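Local atomic coordinates of enoyl-CoA hydratase/isomerase family protein (Bacillus anthracis, PDB entry 3KQF), a protein that probably catalyses the reversible hydration of trans-2-enoyl-CoA thioesters to 3-hydroxyacyl-CoA, as a trimeric member of the crotonase family. Residues T93-V98 with T151-R156; K65-G70 with T118-A123; V212-E217 with K235-G240. All coordinates share one frame; numbering follows the deposited sequence.

Contact 1: residues T93-V98 with T151-R156; sequences TTMEMV and TQRLPR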
# COMPACT_ATOMS: atom_id res chain seq x y z
N THR A 93 12.39 16.40 14.03
CA THR A 93 13.49 15.65 14.66
C THR A 93 12.96 14.67 15.71
O THR A 93 13.42 13.54 15.84
CB THR A 93 14.50 16.60 15.30
OG1 THR A 93 15.16 17.33 14.27
CG2 THR A 93 15.56 15.83 16.10
N THR A 94 11.98 15.13 16.47
CA THR A 94 11.37 14.28 17.50
C THR A 94 10.70 13.04 16.85
O THR A 94 10.84 11.91 17.35
CB THR A 94 10.35 15.09 18.31
OG1 THR A 94 11.01 16.25 18.83
CG2 THR A 94 9.79 14.24 19.46
N MSE A 95 9.99 13.25 15.74
CA MSE A 95 9.36 12.15 15.02
C MSE A 95 10.41 11.13 14.56
O MSE A 95 10.21 9.93 14.68
CB MSE A 95 8.58 12.64 13.80
CG MSE A 95 7.56 13.73 14.07
SE MSE A 95 6.36 13.26 15.51
CE MSE A 95 5.19 14.81 15.53
N GLU A 96 11.52 11.60 14.02
CA GLU A 96 12.60 10.71 13.59
C GLU A 96 13.14 9.89 14.74
O GLU A 96 13.42 8.71 14.58
CB GLU A 96 13.72 11.50 12.93
CG GLU A 96 13.28 12.15 11.65
CD GLU A 96 14.32 13.05 11.05
OE1 GLU A 96 14.98 13.79 11.82
OE2 GLU A 96 14.44 13.04 9.81
N MSE A 97 13.28 10.51 15.91
CA MSE A 97 13.79 9.79 17.08
C MSE A 97 12.84 8.69 17.54
O MSE A 97 13.28 7.62 17.98
CB MSE A 97 14.10 10.77 18.21
CG MSE A 97 15.19 11.78 17.90
SE MSE A 97 15.45 13.03 19.40
CE MSE A 97 15.98 11.71 20.66
N VAL A 98 11.52 8.94 17.44
CA VAL A 98 10.52 7.92 17.81
C VAL A 98 10.64 6.77 16.84
O VAL A 98 10.72 5.61 17.24
CB VAL A 98 9.06 8.46 17.70
CG1 VAL A 98 8.04 7.28 17.82
CG2 VAL A 98 8.80 9.52 18.74
N THR A 151 3.13 14.11 5.04
CA THR A 151 3.01 13.94 3.59
C THR A 151 3.74 12.69 3.07
O THR A 151 3.53 12.27 1.94
CB THR A 151 3.58 15.17 2.79
OG1 THR A 151 5.00 15.20 2.92
CG2 THR A 151 2.97 16.48 3.26
N GLN A 152 4.65 12.17 3.89
CA GLN A 152 5.46 11.00 3.56
C GLN A 152 5.01 9.70 4.26
O GLN A 152 4.85 8.66 3.61
CB GLN A 152 6.91 11.30 3.93
CG GLN A 152 7.42 12.56 3.24
CD GLN A 152 7.24 12.48 1.76
OE1 GLN A 152 7.72 11.52 1.12
NE2 GLN A 152 6.52 13.46 1.17
N ARG A 153 4.79 9.74 5.58
CA ARG A 153 4.37 8.54 6.29
C ARG A 153 2.92 8.13 6.03
O ARG A 153 2.60 6.94 6.03
CB ARG A 153 4.62 8.67 7.81
CG ARG A 153 6.12 8.91 8.16
CD ARG A 153 6.39 8.82 9.66
NE ARG A 153 7.81 9.01 9.95
CZ ARG A 153 8.38 10.18 10.26
NH1 ARG A 153 7.67 11.29 10.34
NH2 ARG A 153 9.69 10.23 10.47
N LEU A 154 2.03 9.10 5.78
CA LEU A 154 0.64 8.75 5.56
C LEU A 154 0.44 7.96 4.24
O LEU A 154 -0.17 6.91 4.25
CB LEU A 154 -0.28 9.98 5.59
CG LEU A 154 -1.78 9.66 5.62
CD1 LEU A 154 -2.21 8.85 6.85
CD2 LEU A 154 -2.61 10.92 5.52
N PRO A 155 0.97 8.47 3.10
CA PRO A 155 0.73 7.65 1.89
C PRO A 155 1.44 6.31 1.92
O PRO A 155 0.99 5.35 1.30
CB PRO A 155 1.27 8.52 0.74
CG PRO A 155 2.18 9.50 1.39
CD PRO A 155 1.63 9.74 2.79
N ARG A 156 2.56 6.24 2.64
CA ARG A 156 3.28 5.00 2.75
C ARG A 156 2.44 3.97 3.51
O ARG A 156 2.44 2.79 3.15
CB ARG A 156 4.65 5.19 3.40
CG ARG A 156 5.66 5.77 2.43
CD ARG A 156 6.96 6.07 3.08
NE ARG A 156 7.97 6.46 2.08
CZ ARG A 156 8.02 7.64 1.47
NH1 ARG A 156 7.15 8.60 1.74
NH2 ARG A 156 8.98 7.87 0.58
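Met-95 and Arg-153 mark the nearest approach of the two helical backbones, yet their CA atoms are 10.7 Å apart, so one long side chain has to bridge the interval. Arg-153 does this: CG lies opposite the carbonyl carbon (chi1 -59°), the chain is extended from CG to NE, and chi4 of 93° turns the guanidinium plane across that line. NH1 then rests 3.8 Å from CB of Met-95, a selenomethionine, in an oblique approach, while CG of Glu-96 lies 4.2 Å from NH2, near the plane at the group's edge. The charged end of Glu-96 is not paired here, since its OE2 stays 5.6 Å from Arg-153 NH2. The salt bridge runs instead from Arg-153 NE to Glu-99 OE1, which fixes the guanidinium beside the helix. Within 151-156, Arg-156 NH1 donates both to Gln-152 O and to Gln-152 OE1, each at 3.0 Å, and Gln-152 NE2 donates to Thr-151 OG1 at 2.9 Å. This network also reaches the second subunit, where Arg-156 NH2 meets the carbonyls of Gly-222 and Val-225. Helix 81-99 and helix 150-158, the latter kinked at Pro-155, are joined further through helix 116-123: the bent side chain of Met-95 leads to Glu-119 and Leu-120, and Arg-153 packs on Leu-122.

Contact 2: residues K65-G70 with T118-A123; sequences KAFCAG and TELSLA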
# COMPACT_ATOMS: atom_id res chain seq x y z
N LYS A 65 -9.70 13.25 26.35
CA LYS A 65 -10.12 14.10 25.24
C LYS A 65 -9.10 14.24 24.11
O LYS A 65 -9.48 14.36 22.95
CB LYS A 65 -10.55 15.50 25.72
CG LYS A 65 -11.86 15.49 26.53
CD LYS A 65 -12.43 16.90 26.76
CE LYS A 65 -13.82 16.83 27.40
NZ LYS A 65 -14.41 18.17 27.69
N ALA A 66 -7.81 14.21 24.44
CA ALA A 66 -6.81 14.42 23.42
C ALA A 66 -5.56 13.56 23.56
O ALA A 66 -4.99 13.43 24.64
CB ALA A 66 -6.41 15.91 23.38
N PHE A 67 -5.17 12.95 22.44
CA PHE A 67 -3.90 12.25 22.34
C PHE A 67 -2.86 13.37 22.14
O PHE A 67 -1.88 13.49 22.89
CB PHE A 67 -3.92 11.29 21.14
CG PHE A 67 -2.58 10.73 20.75
CD1 PHE A 67 -1.99 9.71 21.48
CD2 PHE A 67 -1.93 11.19 19.61
CE1 PHE A 67 -0.76 9.18 21.10
CE2 PHE A 67 -0.69 10.64 19.22
CZ PHE A 67 -0.12 9.64 19.97
N CYS A 68 -3.10 14.18 21.12
CA CYS A 68 -2.20 15.29 20.78
C CYS A 68 -2.86 16.19 19.73
O CYS A 68 -3.12 15.77 18.60
CB CYS A 68 -0.87 14.75 20.27
SG CYS A 68 0.24 16.11 19.73
N ALA A 69 -3.13 17.44 20.11
CA ALA A 69 -3.80 18.39 19.22
C ALA A 69 -2.87 18.96 18.17
O ALA A 69 -3.30 19.78 17.36
CB ALA A 69 -4.42 19.52 20.03
N GLY A 70 -1.61 18.52 18.17
CA GLY A 70 -0.61 18.99 17.20
C GLY A 70 0.29 20.08 17.75
O GLY A 70 0.48 20.18 18.95
N THR A 118 -1.45 13.44 14.50
CA THR A 118 -1.48 12.32 13.57
C THR A 118 -0.05 11.97 13.11
O THR A 118 0.29 10.79 12.98
CB THR A 118 -2.47 12.54 12.40
OG1 THR A 118 -3.81 12.34 12.88
CG2 THR A 118 -2.24 11.54 11.28
N GLU A 119 0.79 12.99 12.91
CA GLU A 119 2.17 12.74 12.52
C GLU A 119 2.91 11.92 13.57
O GLU A 119 3.69 11.01 13.23
CB GLU A 119 2.90 14.05 12.24
CG GLU A 119 2.42 14.70 10.99
CD GLU A 119 3.11 16.00 10.69
OE1 GLU A 119 3.17 16.90 11.59
OE2 GLU A 119 3.56 16.16 9.53
N LEU A 120 2.67 12.23 14.84
CA LEU A 120 3.29 11.50 15.94
C LEU A 120 2.85 10.03 15.93
O LEU A 120 3.68 9.12 16.11
CB LEU A 120 2.92 12.17 17.29
CG LEU A 120 3.51 11.56 18.55
CD1 LEU A 120 5.04 11.55 18.42
CD2 LEU A 120 3.05 12.31 19.79
N SER A 121 1.57 9.79 15.67
CA SER A 121 1.06 8.40 15.63
C SER A 121 1.64 7.64 14.42
O SER A 121 1.84 6.45 14.50
CB SER A 121 -0.47 8.35 15.61
OG SER A 121 -0.98 8.58 14.32
N LEU A 122 1.93 8.35 13.32
CA LEU A 122 2.53 7.73 12.13
C LEU A 122 3.99 7.35 12.35
O LEU A 122 4.49 6.45 11.70
CB LEU A 122 2.42 8.65 10.91
CG LEU A 122 0.99 8.79 10.35
CD1 LEU A 122 0.86 10.00 9.43
CD2 LEU A 122 0.52 7.51 9.64
N ALA A 123 4.67 8.05 13.27
CA ALA A 123 6.08 7.77 13.60
C ALA A 123 6.18 6.51 14.43
O ALA A 123 7.28 5.96 14.58
CB ALA A 123 6.71 8.94 14.34
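The loop carrying Phe-67 and the helix carrying Leu-120 and Ser-121 belong to the crotonase core, in a region where relatives build the oxyanion hole from backbone N-H groups; the Phe-Cys-Ala-Gly sequence and the glycine-rich start of helix 116-123 are consistent with such a role. At Phe-67 the chain turns a corner; its side chain sets out toward the helix, and with CG anti to the backbone N (chi1 168°) its CE2 and CZ atoms reach Leu-120. Both lie 4.1 Å from Leu-120 CD2, with Phe-67 CE2 also 4.3 Å from Ser-121 CB. Both groups come at the ring obliquely; Phe-67 with Leu-120 is an apolar side-chain contact, and no hydrogen bond crosses between the segments. Polar atoms are served locally: Ser-121 OG donates to Thr-118 O at 2.9 Å, and the same carbonyl accepts Leu-122 N at 3.0 Å. On the loop, Gly-70 N donates to Cys-68 SG over 3.4 Å, bonding the sulfur to the backbone two residues on. Strand 112-114 flanks the loop, with backbone bonds from Ile-112 to Phe-67 and Cys-68, and on the helix Ala-123 touches Val-98 of helix 81-99, while Leu-122 packs on Leu-157 of helix 150-158.

Contact 3: residues V212-E217 with K235-G240; sequences VRLAKE and KQAYEG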
# COMPACT_ATOMS: atom_id res chain seq x y z
N VAL A 212 13.10 -9.25 17.59
CA VAL A 212 12.13 -8.17 17.40
C VAL A 212 12.85 -6.91 16.89
O VAL A 212 12.38 -6.26 15.94
CB VAL A 212 11.32 -7.87 18.67
CG1 VAL A 212 10.47 -6.59 18.53
CG2 VAL A 212 10.43 -9.07 19.04
N ARG A 213 13.97 -6.57 17.51
CA ARG A 213 14.75 -5.39 17.11
C ARG A 213 15.26 -5.52 15.68
O ARG A 213 15.19 -4.57 14.91
CB ARG A 213 15.92 -5.13 18.07
CG ARG A 213 15.44 -4.73 19.47
CD ARG A 213 16.54 -4.02 20.27
NE ARG A 213 16.08 -3.61 21.60
CZ ARG A 213 16.72 -2.74 22.40
NH1 ARG A 213 17.83 -2.14 22.00
NH2 ARG A 213 16.21 -2.45 23.60
N LEU A 214 15.78 -6.71 15.35
CA LEU A 214 16.25 -6.96 13.97
C LEU A 214 15.09 -6.92 12.96
O LEU A 214 15.25 -6.43 11.83
CB LEU A 214 17.03 -8.29 13.90
CG LEU A 214 18.46 -8.25 14.42
CD1 LEU A 214 19.04 -9.68 14.59
CD2 LEU A 214 19.35 -7.43 13.47
N ALA A 215 13.92 -7.42 13.35
CA ALA A 215 12.72 -7.35 12.48
C ALA A 215 12.35 -5.90 12.21
O ALA A 215 12.02 -5.53 11.08
CB ALA A 215 11.52 -8.10 13.10
N LYS A 216 12.37 -5.06 13.25
CA LYS A 216 12.06 -3.65 13.06
C LYS A 216 13.05 -3.03 12.07
O LYS A 216 12.64 -2.34 11.15
CB LYS A 216 12.05 -2.88 14.40
CG LYS A 216 11.83 -1.36 14.20
CD LYS A 216 11.54 -0.58 15.46
CE LYS A 216 11.22 0.89 15.14
NZ LYS A 216 10.87 1.66 16.37
N GLU A 217 14.34 -3.32 12.23
CA GLU A 217 15.34 -2.78 11.31
C GLU A 217 15.15 -3.29 9.88
O GLU A 217 15.22 -2.52 8.93
CB GLU A 217 16.75 -3.08 11.81
CG GLU A 217 17.11 -2.28 13.05
CD GLU A 217 18.54 -2.52 13.52
OE1 GLU A 217 18.94 -3.70 13.65
OE2 GLU A 217 19.25 -1.53 13.79
N LYS A 235 18.57 -11.08 4.85
CA LYS A 235 19.56 -12.15 4.91
C LYS A 235 20.61 -11.82 5.96
O LYS A 235 20.90 -12.65 6.82
CB LYS A 235 20.19 -12.35 3.52
CG LYS A 235 21.19 -13.51 3.38
CD LYS A 235 21.64 -13.65 1.91
CE LYS A 235 20.45 -13.76 0.93
NZ LYS A 235 20.89 -13.75 -0.52
N GLN A 236 21.17 -10.61 5.91
CA GLN A 236 22.17 -10.23 6.90
C GLN A 236 21.55 -10.16 8.31
O GLN A 236 22.16 -10.60 9.30
CB GLN A 236 22.87 -8.91 6.54
CG GLN A 236 24.04 -8.58 7.49
CD GLN A 236 25.16 -9.63 7.51
OE1 GLN A 236 25.46 -10.26 6.49
NE2 GLN A 236 25.79 -9.81 8.68
N ALA A 237 20.33 -9.63 8.41
CA ALA A 237 19.65 -9.54 9.70
C ALA A 237 19.47 -10.92 10.32
O ALA A 237 19.64 -11.08 11.53
CB ALA A 237 18.31 -8.85 9.57
N TYR A 238 19.11 -11.90 9.48
CA TYR A 238 18.89 -13.28 9.94
C TYR A 238 20.20 -13.86 10.56
O TYR A 238 20.17 -14.63 11.52
CB TYR A 238 18.37 -14.13 8.78
CG TYR A 238 17.91 -15.53 9.14
CD1 TYR A 238 16.61 -15.78 9.58
CD2 TYR A 238 18.76 -16.62 9.00
CE1 TYR A 238 16.19 -17.06 9.89
CE2 TYR A 238 18.34 -17.91 9.30
CZ TYR A 238 17.05 -18.12 9.74
OH TYR A 238 16.62 -19.40 10.05
N GLU A 239 21.35 -13.43 10.04
CA GLU A 239 22.63 -13.87 10.59
C GLU A 239 22.77 -13.40 12.03
O GLU A 239 23.46 -14.02 12.83
CB GLU A 239 23.79 -13.32 9.75
CG GLU A 239 23.78 -13.80 8.32
CD GLU A 239 24.06 -15.28 8.20
OE1 GLU A 239 23.35 -15.96 7.43
OE2 GLU A 239 24.96 -15.77 8.90
N GLY A 240 22.11 -12.29 12.36
CA GLY A 240 22.14 -11.74 13.71
C GLY A 240 21.36 -12.55 14.74
O GLY A 240 21.49 -12.30 15.92
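The flat groups that Leu-214 meets are backbone carbonyls of Ala-237 and Gly-240; no ring, side-chain amide or guanidinium takes part. CD1 of Leu-214 stands over one face of the Gly-240 carbonyl group, 3.7 Å from its C atom and almost directly above it. The same methyl lies 3.4 Å from Ala-237 O, beyond the oxygen, with a C-O-CD1 angle of about 143°. Leucine's other branch faces the alanine side chain, CD2 to Ala-237 CB measuring 4.3 Å. The first bond of the leucine side chain already points toward the second helix, and chi1 of -78°, with CG beside the backbone N and opposite the carbonyl carbon, helps carry the isobutyl fork across. The backbones are close, the CA atoms of Leu-214 and Ala-237 being 6.0 Å apart, and small residues on helix 227-242 permit that approach; because Gly-240 has no side chain, CD1 comes right up to its main chain. The two helices run in roughly opposite senses as a helical hairpin in the C-terminal part of the chain. Around it, Lys-216 forms a salt bridge with Asp-125 of the same chain, whereas Glu-239 pairs with Arg-85 of the third subunit and Ala-237 packs on Ile-145 of that subunit, so the hairpin also contributes to the trimer. Ala-237 O already accepts Gly-240 N at 2.9 Å. The contact therefore rests on van der Waals fit of one leucine against an alanine and a glycine, with no hydrogen bond or charge pair across it.

Contacts 1 and 2 lie close, their centres 12 Å apart, and interleave along the chain: 65-70, 93-98, 118-123, 151-156. They meet directly, Met-95 SE coming to 3.6 Å from Leu-120 CA and Arg-153 CD to 3.7 Å from Leu-122 O, so helix 116-123 is shared ground between helices 81-99 and 150-158. Contact 3 follows both in series, on helices 209-222 and 227-242, its centre about 22 Å from that of contact 1 and 29 Å from that of contact 2. It meets contact 1 where Lys-216 NZ lies 4.0 Å from Val-98 O, and does not touch contact 2. The set thus spans the buried crotonase core and a peripheral helical hairpin, with contacts 1 and 3 also reaching other subunits.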